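Local structure of peptide-binding protein (6SQX) at residues Lys129-Ile134 / Leu189-Thr194. The protein is probably a secreted cysteine endopeptidase of the NlpC/P60 family that cleaves the peptidoglycan of potentially competing bacteria. Residues are numbered along the deposited sequence; the frame is centred on the assembly and turned at random.
Sequences KSFPNI and LIHMST
The imidazole of H191 lies between two flat groups of the loop 129-134: the side-chain amide of N133 is stacked on one face, its plane 16° from that of the ring, and F131 approaches the other. ND2 of N133 rides toward the rim, 3.2 Å from CE1 of H191, while F131 brings CD2 to 3.9 Å from ND1 of H191, the two rings meeting obliquely. At the imidazole edge stands S130, its OG 3.2 Å from H191 CE1. P132 CB in turn lies over the centre of one face of the F131 ring, the proline following a cis peptide bond, and CE2 of F131 also lies beside CG2 of I190 in one of the two conformers of that isoleucine.

The same amide shows how one side chain can stand in for a strand partner. With CG of N133 between its own backbone N and carbonyl carbon (chi1 69°), the amide reaches the backbone of M192 with both ends: M192 N donates to OD1 over 2.8 Å, and ND2 donates to M192 O over 3.0 Å, nearly straight and on a lone pair. The backbone N of N133 meanwhile gives its hydrogen to H191 ND1 at 2.9 Å. Further along, I134 lays CD1 against CB of L189, 3.9 Å away.

This joins the loop after helix 118-126 to strand 186-192 of the SH3-type sheet, where I190 and H191 form a classic beta bulge opposite L200. H191 NE2 is hydrogen-bonded to M126 O, and S130 OG to N127 O, both near the end of that helix. Since ND1 accepts while NE2 meets a carbonyl, the chemistry is consistent with a neutral imidazole protonated at NE2, its rotation fixed from both nitrogens.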
loop_
_atom_site.group_PDB
_atom_site.type_symbol
_atom_site.label_atom_id
_atom_site.label_comp_id
_atom_site.label_asym_id
_atom_site.label_seq_id
_atom_site.Cartn_x
_atom_site.Cartn_y
_atom_site.Cartn_z
ATOM N N LYS A 129 -23.217 -0.066 -19.352
ATOM C CA LYS A 129 -24.466 -0.729 -19.700
ATOM C C LYS A 129 -24.260 -2.219 -19.970
ATOM O O LYS A 129 -25.211 -3.005 -19.846
ATOM C CB LYS A 129 -25.155 -0.021 -20.874
ATOM C CG LYS A 129 -24.360 -0.055 -22.171
ATOM C CD LYS A 129 -25.204 0.470 -23.338
ATOM C CE LYS A 129 -24.529 0.215 -24.685
ATOM N NZ LYS A 129 -23.345 1.093 -24.925
ATOM N N SER A 130 -23.051 -2.628 -20.334
ATOM C CA SER A 130 -22.747 -4.027 -20.606
ATOM C C SER A 130 -22.086 -4.741 -19.423
ATOM O O SER A 130 -21.614 -5.866 -19.578
ATOM C CB SER A 130 -21.859 -4.140 -21.852
ATOM O OG SER A 130 -20.561 -3.616 -21.606
ATOM N N PHE A 131 -22.078 -4.130 -18.246
ATOM C CA PHE A 131 -21.337 -4.668 -17.113
ATOM C C PHE A 131 -21.960 -5.968 -16.606
ATOM O O PHE A 131 -23.187 -6.051 -16.450
ATOM C CB PHE A 131 -21.353 -3.654 -15.963
ATOM C CG PHE A 131 -20.584 -4.118 -14.731
ATOM C CD1 PHE A 131 -21.202 -4.914 -13.767
ATOM C CD2 PHE A 131 -19.227 -3.802 -14.562
ATOM C CE1 PHE A 131 -20.504 -5.379 -12.653
ATOM C CE2 PHE A 131 -18.544 -4.246 -13.442
ATOM C CZ PHE A 131 -19.164 -5.038 -12.484
ATOM N N PRO A 132 -21.143 -6.988 -16.282
ATOM C CA PRO A 132 -19.701 -7.084 -16.532
ATOM C C PRO A 132 -19.498 -7.748 -17.896
ATOM O O PRO A 132 -20.130 -8.787 -18.158
ATOM C CB PRO A 132 -19.222 -7.979 -15.379
ATOM C CG PRO A 132 -20.377 -8.919 -15.118
ATOM C CD PRO A 132 -21.634 -8.111 -15.449
ATOM N N ASN A 133 -18.682 -7.170 -18.780
ATOM C CA ASN A 133 -18.659 -7.645 -20.161
ATOM C C ASN A 133 -17.561 -8.652 -20.466
ATOM O O ASN A 133 -17.429 -9.060 -21.629
ATOM C CB ASN A 133 -18.636 -6.492 -21.169
ATOM C CG ASN A 133 -17.332 -5.726 -21.154
ATOM O OD1 ASN A 133 -16.320 -6.182 -20.614
ATOM N ND2 ASN A 133 -17.347 -4.547 -21.768
ATOM N N ILE A 134 -16.800 -9.094 -19.471
ATOM C CA ILE A 134 -15.812 -10.159 -19.659
ATOM C C ILE A 134 -16.457 -11.477 -19.244
ATOM O O ILE A 134 -16.820 -11.629 -18.074
ATOM C CB ILE A 134 -14.519 -9.894 -18.873
ATOM C CG1 ILE A 134 -13.811 -8.677 -19.471
ATOM C CG2 ILE A 134 -13.602 -11.140 -18.927
ATOM C CD1 ILE A 134 -12.510 -8.298 -18.797
ATOM N N LEU A 189 -10.573 -10.578 -13.716
ATOM C CA LEU A 189 -10.900 -9.642 -14.781
ATOM C C LEU A 189 -12.412 -9.430 -14.782
ATOM O O LEU A 189 -13.180 -10.406 -14.776
ATOM C CB LEU A 189 -10.432 -10.202 -16.128
ATOM C CG LEU A 189 -8.954 -10.642 -16.186
ATOM C CD1 LEU A 189 -8.638 -11.027 -17.625
ATOM C CD2 LEU A 189 -7.954 -9.622 -15.644
ATOM N N ILE A 190 -12.863 -8.171 -14.790
ATOM C CA ILE A 190 -14.278 -7.851 -14.608
ATOM C C ILE A 190 -14.914 -7.327 -15.890
ATOM O O ILE A 190 -15.966 -7.820 -16.318
ATOM C CB ILE A 190 -14.475 -6.852 -13.450
ATOM C CG1 ILE A 190 -13.893 -7.391 -12.146
ATOM C CG2 ILE A 190 -15.981 -6.506 -13.275
ATOM C CD1 ILE A 190 -13.555 -6.260 -11.162
ATOM N N HIS A 191 -14.308 -6.315 -16.510
ATOM C CA HIS A 191 -14.993 -5.541 -17.535
ATOM C C HIS A 191 -13.938 -4.830 -18.362
ATOM O O HIS A 191 -12.916 -4.403 -17.825
ATOM C CB HIS A 191 -15.909 -4.527 -16.827
ATOM C CG HIS A 191 -16.855 -3.802 -17.739
ATOM N ND1 HIS A 191 -18.002 -4.384 -18.232
ATOM C CD2 HIS A 191 -16.832 -2.536 -18.230
ATOM C CE1 HIS A 191 -18.635 -3.519 -19.001
ATOM N NE2 HIS A 191 -17.958 -2.385 -19.008
ATOM N N MET A 192 -14.159 -4.707 -19.660
ATOM C CA MET A 192 -13.178 -4.086 -20.548
ATOM C C MET A 192 -13.769 -2.822 -21.167
ATOM O O MET A 192 -14.959 -2.789 -21.520
ATOM C CB MET A 192 -12.724 -5.086 -21.645
ATOM C CG MET A 192 -11.646 -4.574 -22.611
ATOM S SD MET A 192 -10.793 -5.902 -23.514
ATOM C CE MET A 192 -12.171 -6.966 -23.880
ATOM N N SER A 193 -12.944 -1.784 -21.306
ATOM C CA SER A 193 -13.368 -0.538 -21.927
ATOM C C SER A 193 -13.719 -0.749 -23.406
ATOM O O SER A 193 -13.315 -1.731 -24.039
ATOM C CB SER A 193 -12.277 0.522 -21.773
ATOM O OG SER A 193 -11.099 0.099 -22.443
ATOM N N THR A 194 -14.495 0.190 -23.954
ATOM C CA THR A 194 -14.910 0.058 -25.349
ATOM C C THR A 194 -13.709 0.040 -26.288
ATOM O O THR A 194 -13.686 -0.735 -27.258
ATOM C CB THR A 194 -15.886 1.172 -25.726
ATOM O OG1 THR A 194 -17.020 1.125 -24.845
ATOM C CG2 THR A 194 -16.360 1.034 -27.185
#